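Local coordinates for aspartokinase (Clostridium acetobutylicum, PDB 3TVI), which probably catalyses the ATP-dependent phosphorylation of the beta-carboxyl group of L-aspartate, the first step toward lysine, threonine and methionine, at residues I394-M407 with V419-I433. Numbering follows the deposited sequence.
Sequences IFTALSKENVNIRM and VGVETVDFEKAVKSI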
ATOM      1  N   ILE B 394      11.358  -6.219  16.667  1.00 49.38           N
ATOM      2  CA  ILE B 394      10.264  -5.300  16.960  1.00 49.80           C
ATOM      3  C   ILE B 394       9.006  -6.051  17.382  1.00 50.51           C
ATOM      4  O   ILE B 394       8.261  -5.598  18.252  1.00 52.06           O
ATOM      5  CB  ILE B 394       9.916  -4.413  15.743  1.00 49.04           C
ATOM      6  CG1 ILE B 394      11.050  -3.429  15.450  1.00 48.66           C
ATOM      7  CG2 ILE B 394       8.623  -3.642  15.972  1.00 47.97           C
ATOM      8  CD1 ILE B 394      10.925  -2.779  14.089  1.00 47.95           C
ATOM      9  N   PHE B 395       8.754  -7.194  16.763  1.00 50.29           N
ATOM     10  CA  PHE B 395       7.547  -7.939  17.082  1.00 51.54           C
ATOM     11  C   PHE B 395       7.691  -8.651  18.416  1.00 52.48           C
ATOM     12  O   PHE B 395       6.703  -8.804  19.137  1.00 52.91           O
ATOM     13  CB  PHE B 395       7.205  -8.930  15.976  1.00 51.97           C
ATOM     14  CG  PHE B 395       7.163  -8.313  14.608  1.00 51.92           C
ATOM     15  CD1 PHE B 395       6.521  -7.106  14.397  1.00 51.91           C
ATOM     16  CD2 PHE B 395       7.762  -8.945  13.529  1.00 53.08           C
ATOM     17  CE1 PHE B 395       6.483  -6.533  13.138  1.00 52.20           C
ATOM     18  CE2 PHE B 395       7.735  -8.374  12.267  1.00 53.41           C
ATOM     19  CZ  PHE B 395       7.091  -7.167  12.070  1.00 52.87           C
ATOM     20  N   THR B 396       8.912  -9.075  18.745  1.00 52.31           N
ATOM     21  CA  THR B 396       9.177  -9.657  20.051  1.00 52.91           C
ATOM     22  C   THR B 396       8.860  -8.617  21.087  1.00 53.74           C
ATOM     23  O   THR B 396       8.120  -8.884  22.016  1.00 57.36           O
ATOM     24  CB  THR B 396      10.638 -10.083  20.258  1.00 52.87           C
ATOM     25  OG1 THR B 396      11.108 -10.816  19.126  1.00 52.36           O
ATOM     26  CG2 THR B 396      10.753 -10.955  21.495  1.00 53.16           C
ATOM     27  N   ALA B 397       9.418  -7.426  20.920  1.00 53.29           N
ATOM     28  CA  ALA B 397       9.142  -6.323  21.829  1.00 54.76           C
ATOM     29  C   ALA B 397       7.646  -6.181  22.036  1.00 56.47           C
ATOM     30  O   ALA B 397       7.164  -6.276  23.165  1.00 58.52           O
ATOM     31  CB  ALA B 397       9.717  -5.024  21.288  1.00 53.72           C
ATOM     32  N   LEU B 398       6.913  -5.984  20.941  1.00 56.65           N
ATOM     33  CA  LEU B 398       5.465  -5.757  21.012  1.00 57.60           C
ATOM     34  C   LEU B 398       4.710  -6.938  21.620  1.00 59.17           C
ATOM     35  O   LEU B 398       3.681  -6.741  22.251  1.00 61.40           O
ATOM     36  CB  LEU B 398       4.893  -5.433  19.632  1.00 56.30           C
ATOM     37  CG  LEU B 398       5.432  -4.178  18.944  1.00 55.73           C
ATOM     38  CD1 LEU B 398       5.078  -4.189  17.466  1.00 53.98           C
ATOM     39  CD2 LEU B 398       4.901  -2.921  19.618  1.00 57.29           C
ATOM     40  N   SER B 399       5.212  -8.155  21.432  1.00 60.49           N
ATOM     41  CA  SER B 399       4.625  -9.330  22.080  1.00 63.69           C
ATOM     42  C   SER B 399       4.782  -9.253  23.591  1.00 65.90           C
ATOM     43  O   SER B 399       3.856  -9.589  24.328  1.00 66.84           O
ATOM     44  CB  SER B 399       5.272 -10.628  21.588  1.00 65.04           C
ATOM     45  OG  SER B 399       5.061 -10.822  20.203  1.00 67.24           O
ATOM     46  N   LYS B 400       5.954  -8.817  24.049  1.00 66.97           N
ATOM     47  CA  LYS B 400       6.228  -8.722  25.488  1.00 68.82           C
ATOM     48  C   LYS B 400       5.310  -7.731  26.193  1.00 68.94           C
ATOM     49  O   LYS B 400       5.005  -7.907  27.366  1.00 68.69           O
ATOM     50  CB  LYS B 400       7.695  -8.367  25.759  1.00 70.03           C
ATOM     51  CG  LYS B 400       8.594  -9.578  25.939  1.00 73.25           C
ATOM     52  CD  LYS B 400       8.594 -10.485  24.709  1.00 75.34           C
ATOM     53  CE  LYS B 400       9.635 -11.601  24.805  1.00 77.52           C
ATOM     54  NZ  LYS B 400       9.426 -12.687  23.800  1.00 77.39           N
ATOM     55  N   GLU B 401       4.866  -6.700  25.479  1.00 69.19           N
ATOM     56  CA  GLU B 401       3.938  -5.716  26.041  1.00 72.10           C
ATOM     57  C   GLU B 401       2.480  -6.023  25.708  1.00 72.83           C
ATOM     58  O   GLU B 401       1.594  -5.194  25.954  1.00 73.33           O
ATOM     59  CB  GLU B 401       4.322  -4.293  25.599  1.00 73.01           C
ATOM     60  CG  GLU B 401       5.086  -3.499  26.655  1.00 74.58           C
ATOM     61  CD  GLU B 401       6.057  -4.358  27.449  1.00 76.36           C
ATOM     62  OE1 GLU B 401       5.979  -4.333  28.697  1.00 79.27           O
ATOM     63  OE2 GLU B 401       6.875  -5.076  26.830  1.00 75.07           O
ATOM     64  N   ASN B 402       2.234  -7.221  25.182  1.00 72.24           N
ATOM     65  CA  ASN B 402       0.884  -7.687  24.925  1.00 73.95           C
ATOM     66  C   ASN B 402       0.102  -6.659  24.104  1.00 72.47           C
ATOM     67  O   ASN B 402      -0.909  -6.115  24.563  1.00 73.78           O
ATOM     68  CB  ASN B 402       0.181  -8.001  26.257  1.00 77.40           C
ATOM     69  CG  ASN B 402      -1.171  -8.676  26.073  1.00 81.33           C
ATOM     70  OD1 ASN B 402      -2.148  -8.312  26.730  1.00 85.60           O
ATOM     71  ND2 ASN B 402      -1.237  -9.661  25.177  1.00 82.69           N
ATOM     72  N   VAL B 403       0.597  -6.387  22.896  1.00 68.78           N
ATOM     73  CA  VAL B 403      -0.023  -5.402  21.998  1.00 67.28           C
ATOM     74  C   VAL B 403      -0.198  -5.962  20.580  1.00 65.93           C
ATOM     75  O   VAL B 403       0.766  -6.288  19.888  1.00 63.91           O
ATOM     76  CB  VAL B 403       0.726  -4.039  21.993  1.00 66.03           C
ATOM     77  CG1 VAL B 403       2.196  -4.210  22.349  1.00 65.42           C
ATOM     78  CG2 VAL B 403       0.550  -3.312  20.661  1.00 63.84           C
ATOM     79  N   ASN B 404      -1.462  -6.075  20.185  1.00 67.14           N
ATOM     80  CA  ASN B 404      -1.871  -6.603  18.889  1.00 65.88           C
ATOM     81  C   ASN B 404      -1.425  -5.679  17.755  1.00 64.99           C
ATOM     82  O   ASN B 404      -1.645  -4.458  17.806  1.00 64.56           O
ATOM     83  CB  ASN B 404      -3.403  -6.786  18.875  1.00 66.78           C
ATOM     84  CG  ASN B 404      -3.973  -6.974  17.480  1.00 65.36           C
ATOM     85  OD1 ASN B 404      -3.894  -8.060  16.910  1.00 64.25           O
ATOM     86  ND2 ASN B 404      -4.582  -5.919  16.939  1.00 63.42           N
ATOM     87  N   ILE B 405      -0.795  -6.289  16.749  1.00 62.06           N
ATOM     88  CA  ILE B 405      -0.322  -5.600  15.559  1.00 59.57           C
ATOM     89  C   ILE B 405      -1.454  -5.532  14.545  1.00 59.26           C
ATOM     90  O   ILE B 405      -2.158  -6.510  14.335  1.00 60.41           O
ATOM     91  CB  ILE B 405       0.873  -6.358  14.943  1.00 58.57           C
ATOM     92  CG1 ILE B 405       2.022  -6.450  15.951  1.00 58.04           C
ATOM     93  CG2 ILE B 405       1.359  -5.685  13.667  1.00 58.50           C
ATOM     94  CD1 ILE B 405       3.189  -7.283  15.469  1.00 56.67           C
ATOM     95  N   ARG B 406      -1.633  -4.376  13.919  1.00 59.40           N
ATOM     96  CA  ARG B 406      -2.699  -4.184  12.931  1.00 60.92           C
ATOM     97  C   ARG B 406      -2.200  -3.873  11.511  1.00 60.32           C
ATOM     98  O   ARG B 406      -2.968  -3.934  10.554  1.00 61.63           O
ATOM     99  CB  ARG B 406      -3.634  -3.067  13.396  1.00 63.43           C
ATOM    100  CG  ARG B 406      -4.620  -3.482  14.479  1.00 64.36           C
ATOM    101  CD  ARG B 406      -5.687  -2.421  14.677  1.00 65.37           C
ATOM    102  NE  ARG B 406      -6.366  -2.111  13.421  1.00 66.53           N
ATOM    103  CZ  ARG B 406      -7.107  -1.026  13.203  1.00 68.99           C
ATOM    104  NH1 ARG B 406      -7.286  -0.118  14.160  1.00 70.55           N
ATOM    105  NH2 ARG B 406      -7.676  -0.848  12.014  1.00 69.49           N
HETATM  106  N   MSE B 407      -0.931  -3.517  11.369  1.00 59.72           N
HETATM  107  CA  MSE B 407      -0.323  -3.413  10.045  1.00 59.22           C
HETATM  108  C   MSE B 407       1.152  -3.660  10.181  1.00 58.01           C
HETATM  109  O   MSE B 407       1.749  -3.372  11.223  1.00 58.09           O
HETATM  110  CB  MSE B 407      -0.578  -2.032   9.434  1.00 59.94           C
HETATM  111  CG  MSE B 407      -0.185  -1.921   7.957  1.00 59.37           C
HETATM  112 SE   MSE B 407       0.183  -0.036   7.500  0.62 60.39          SE
HETATM  113  CE  MSE B 407       2.146  -0.082   7.502  1.00 58.76           C
ATOM    114  N   VAL B 419       5.005  -0.201  11.761  1.00 54.24           N
ATOM    115  CA  VAL B 419       4.079  -1.084  12.421  1.00 53.15           C
ATOM    116  C   VAL B 419       2.860  -0.257  12.743  1.00 55.31           C
ATOM    117  O   VAL B 419       2.993   0.893  13.169  1.00 56.22           O
ATOM    118  CB  VAL B 419       4.689  -1.618  13.717  1.00 51.67           C
ATOM    119  CG1 VAL B 419       3.669  -1.609  14.834  1.00 53.12           C
ATOM    120  CG2 VAL B 419       5.249  -3.006  13.502  1.00 50.52           C
ATOM    121  N   GLY B 420       1.683  -0.839  12.535  1.00 56.77           N
ATOM    122  CA  GLY B 420       0.418  -0.166  12.826  1.00 58.09           C
ATOM    123  C   GLY B 420      -0.298  -0.863  13.954  1.00 58.36           C
ATOM    124  O   GLY B 420      -0.390  -2.082  13.962  1.00 58.29           O
ATOM    125  N   VAL B 421      -0.804  -0.086  14.908  1.00 60.58           N
ATOM    126  CA  VAL B 421      -1.396  -0.633  16.130  1.00 62.63           C
ATOM    127  C   VAL B 421      -2.543   0.218  16.634  1.00 66.63           C
ATOM    128  O   VAL B 421      -2.668   1.388  16.263  1.00 67.99           O
ATOM    129  CB  VAL B 421      -0.370  -0.692  17.277  1.00 61.17           C
ATOM    130  CG1 VAL B 421       0.762  -1.642  16.927  1.00 59.12           C
ATOM    131  CG2 VAL B 421       0.148   0.707  17.604  1.00 59.09           C
ATOM    132  N   GLU B 422      -3.348  -0.374  17.517  1.00 69.89           N
ATOM    133  CA  GLU B 422      -4.441   0.330  18.196  1.00 73.15           C
ATOM    134  C   GLU B 422      -3.943   1.610  18.850  1.00 72.11           C
ATOM    135  O   GLU B 422      -2.902   1.607  19.515  1.00 72.04           O
ATOM    136  CB  GLU B 422      -5.058  -0.554  19.283  1.00 78.53           C
ATOM    137  CG  GLU B 422      -6.568  -0.425  19.404  1.00 82.62           C
ATOM    138  CD  GLU B 422      -7.297  -1.126  18.267  1.00 84.31           C
ATOM    139  OE1 GLU B 422      -7.049  -2.340  18.038  1.00 81.84           O
ATOM    140  OE2 GLU B 422      -8.116  -0.453  17.602  1.00 87.33           O
ATOM    141  N   THR B 423      -4.696   2.693  18.682  1.00 70.55           N
ATOM    142  CA  THR B 423      -4.289   3.996  19.209  1.00 68.87           C
ATOM    143  C   THR B 423      -4.073   4.004  20.723  1.00 69.69           C
ATOM    144  O   THR B 423      -3.255   4.766  21.223  1.00 68.12           O
ATOM    145  CB  THR B 423      -5.301   5.078  18.838  1.00 67.36           C
ATOM    146  OG1 THR B 423      -5.586   4.981  17.440  1.00 66.65           O
ATOM    147  CG2 THR B 423      -4.733   6.441  19.135  1.00 66.98           C
ATOM    148  N   VAL B 424      -4.798   3.156  21.447  1.00 72.72           N
ATOM    149  CA  VAL B 424      -4.557   2.994  22.882  1.00 75.33           C
ATOM    150  C   VAL B 424      -3.130   2.504  23.168  1.00 75.94           C
ATOM    151  O   VAL B 424      -2.490   2.965  24.114  1.00 76.15           O
ATOM    152  CB  VAL B 424      -5.582   2.035  23.532  1.00 76.82           C
ATOM    153  CG1 VAL B 424      -5.463   0.628  22.964  1.00 76.40           C
ATOM    154  CG2 VAL B 424      -5.403   2.018  25.045  1.00 79.12           C
ATOM    155  N   ASP B 425      -2.635   1.590  22.332  1.00 77.97           N
ATOM    156  CA  ASP B 425      -1.319   0.959  22.532  1.00 78.40           C
ATOM    157  C   ASP B 425      -0.120   1.763  21.980  1.00 77.33           C
ATOM    158  O   ASP B 425       1.034   1.385  22.196  1.00 77.17           O
ATOM    159  CB  ASP B 425      -1.326  -0.453  21.928  1.00 77.45           C
ATOM    160  CG  ASP B 425      -2.161  -1.441  22.740  1.00 81.25           C
ATOM    161  OD1 ASP B 425      -2.615  -1.088  23.854  1.00 86.54           O
ATOM    162  OD2 ASP B 425      -2.357  -2.586  22.273  1.00 81.12           O
ATOM    163  N   PHE B 426      -0.387   2.867  21.284  1.00 74.94           N
ATOM    164  CA  PHE B 426       0.667   3.663  20.662  1.00 72.79           C
ATOM    165  C   PHE B 426       1.850   3.899  21.602  1.00 72.92           C
ATOM    166  O   PHE B 426       2.965   3.469  21.321  1.00 75.35           O
ATOM    167  CB  PHE B 426       0.087   4.990  20.177  1.00 71.92           C
ATOM    168  CG  PHE B 426       1.107   5.945  19.627  1.00 71.59           C
ATOM    169  CD1 PHE B 426       1.527   5.850  18.312  1.00 72.17           C
ATOM    170  CD2 PHE B 426       1.628   6.961  20.417  1.00 72.26           C
ATOM    171  CE1 PHE B 426       2.457   6.741  17.793  1.00 70.67           C
ATOM    172  CE2 PHE B 426       2.558   7.854  19.906  1.00 71.39           C
ATOM    173  CZ  PHE B 426       2.974   7.743  18.590  1.00 69.67           C
ATOM    174  N   GLU B 427       1.601   4.556  22.727  1.00 73.73           N
ATOM    175  CA  GLU B 427       2.676   4.915  23.653  1.00 73.26           C
ATOM    176  C   GLU B 427       3.349   3.686  24.254  1.00 71.67           C
ATOM    177  O   GLU B 427       4.522   3.731  24.609  1.00 72.33           O
ATOM    178  CB  GLU B 427       2.150   5.825  24.771  1.00 74.07           C
ATOM    179  N   LYS B 428       2.605   2.592  24.360  1.00 71.33           N
ATOM    180  CA  LYS B 428       3.136   1.341  24.911  1.00 72.56           C
ATOM    181  C   LYS B 428       4.132   0.717  23.934  1.00 69.88           C
ATOM    182  O   LYS B 428       5.220   0.288  24.317  1.00 69.72           O
ATOM    183  CB  LYS B 428       1.987   0.364  25.194  1.00 74.44           C
ATOM    184  CG  LYS B 428       2.257  -0.682  26.262  1.00 76.10           C
ATOM    185  CD  LYS B 428       0.962  -1.416  26.601  1.00 79.34           C
ATOM    186  CE  LYS B 428       1.156  -2.523  27.628  1.00 82.37           C
ATOM    187  NZ  LYS B 428       0.068  -3.544  27.570  1.00 83.38           N
ATOM    188  N   ALA B 429       3.743   0.686  22.665  1.00 66.57           N
ATOM    189  CA  ALA B 429       4.580   0.153  21.607  1.00 63.81           C
ATOM    190  C   ALA B 429       5.910   0.900  21.536  1.00 62.05           C
ATOM    191  O   ALA B 429       6.976   0.304  21.716  1.00 60.86           O
ATOM    192  CB  ALA B 429       3.846   0.256  20.281  1.00 63.96           C
ATOM    193  N   VAL B 430       5.828   2.206  21.289  1.00 60.11           N
ATOM    194  CA  VAL B 430       7.008   3.069  21.187  1.00 58.60           C
ATOM    195  C   VAL B 430       7.969   2.849  22.354  1.00 59.96           C
ATOM    196  O   VAL B 430       9.182   2.751  22.150  1.00 59.16           O
ATOM    197  CB  VAL B 430       6.633   4.564  21.158  1.00 57.27           C
ATOM    198  CG1 VAL B 430       7.884   5.411  20.992  1.00 56.03           C
ATOM    199  CG2 VAL B 430       5.629   4.864  20.051  1.00 55.83           C
ATOM    200  N   LYS B 431       7.423   2.784  23.568  1.00 61.23           N
ATOM    201  CA  LYS B 431       8.211   2.435  24.751  1.00 62.68           C
ATOM    202  C   LYS B 431       8.963   1.137  24.496  1.00 62.30           C
ATOM    203  O   LYS B 431      10.193   1.094  24.573  1.00 62.78           O
ATOM    204  CB  LYS B 431       7.311   2.258  25.979  1.00 65.94           C
ATOM    205  CG  LYS B 431       7.251   3.444  26.938  1.00 68.68           C
ATOM    206  CD  LYS B 431       6.107   3.288  27.943  1.00 71.04           C
ATOM    207  CE  LYS B 431       6.238   4.224  29.142  1.00 74.30           C
ATOM    208  NZ  LYS B 431       6.063   5.674  28.807  1.00 75.20           N
ATOM    209  N   SER B 432       8.207   0.092  24.163  1.00 60.90           N
ATOM    210  CA  SER B 432       8.739  -1.268  24.037  1.00 60.60           C
ATOM    211  C   SER B 432       9.889  -1.363  23.057  1.00 58.64           C
ATOM    212  O   SER B 432      10.860  -2.078  23.294  1.00 58.08           O
ATOM    213  CB  SER B 432       7.642  -2.229  23.571  1.00 61.56           C
ATOM    214  OG  SER B 432       6.356  -1.728  23.894  1.00 64.30           O
ATOM    215  N   ILE B 433       9.761  -0.652  21.945  1.00 57.58           N
ATOM    216  CA  ILE B 433      10.736  -0.741  20.871  1.00 56.97           C
ATOM    217  C   ILE B 433      12.023  -0.031  21.267  1.00 58.64           C
ATOM    218  O   ILE B 433      13.110  -0.481  20.895  1.00 58.28           O
ATOM    219  CB  ILE B 433      10.211  -0.128  19.561  1.00 56.30           C
ATOM    220  CG1 ILE B 433       8.912  -0.803  19.122  1.00 56.59           C
ATOM    221  CG2 ILE B 433      11.247  -0.274  18.460  1.00 55.13           C
ATOM    222  CD1 ILE B 433       8.168  -0.019  18.065  1.00 56.87           C
TER
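A classic beta bulge interrupts the pairing of the two strands of an ACT-domain hairpin: Arg406 and Met407 both face Gly420, whose O accepts Arg406 N at 2.6 Å and Met407 N at 3.0 Å, while Gly420 N donates to Met407 O. On the helical side, Leu398 forks between strand and helix. Its CD1 meets Val419 CG1 tip to tip at 3.9 Å, and CD2 lies against Ala429 CB; chi1 of -61° sets CG beside the backbone N and anti to the carbonyl carbon, and the two methyls reach strand and helix. Val419 CG2 touches the edge of the Phe395 ring at CE1 (3.8 Å), and that ring meets Phe395 of the second subunit. This is the ACT-domain arrangement of helices packed on one face of an antiparallel sheet; the axes of helix segments 394-400 and 426-433 approach to 8.6 Å at 126°. Where helix 394-400 ends in a Schellman motif with Asn402 at positive phi, the extended Lys428 chain carries NZ to Glu401 O (2.8 Å). Val403 and Asp425 lie alongside each other, pointing opposite ways, with Val403 CG2 3.6 Å from Asp425 CB. The Arg406 guanidinium is held mainly from outside the two segments, NH1 bonding Pro372 O and NH2 His371 O; its NH1 salt bridge to Glu422 OE2 is long (3.6 Å), guanidinium and carboxylate planes 23° apart.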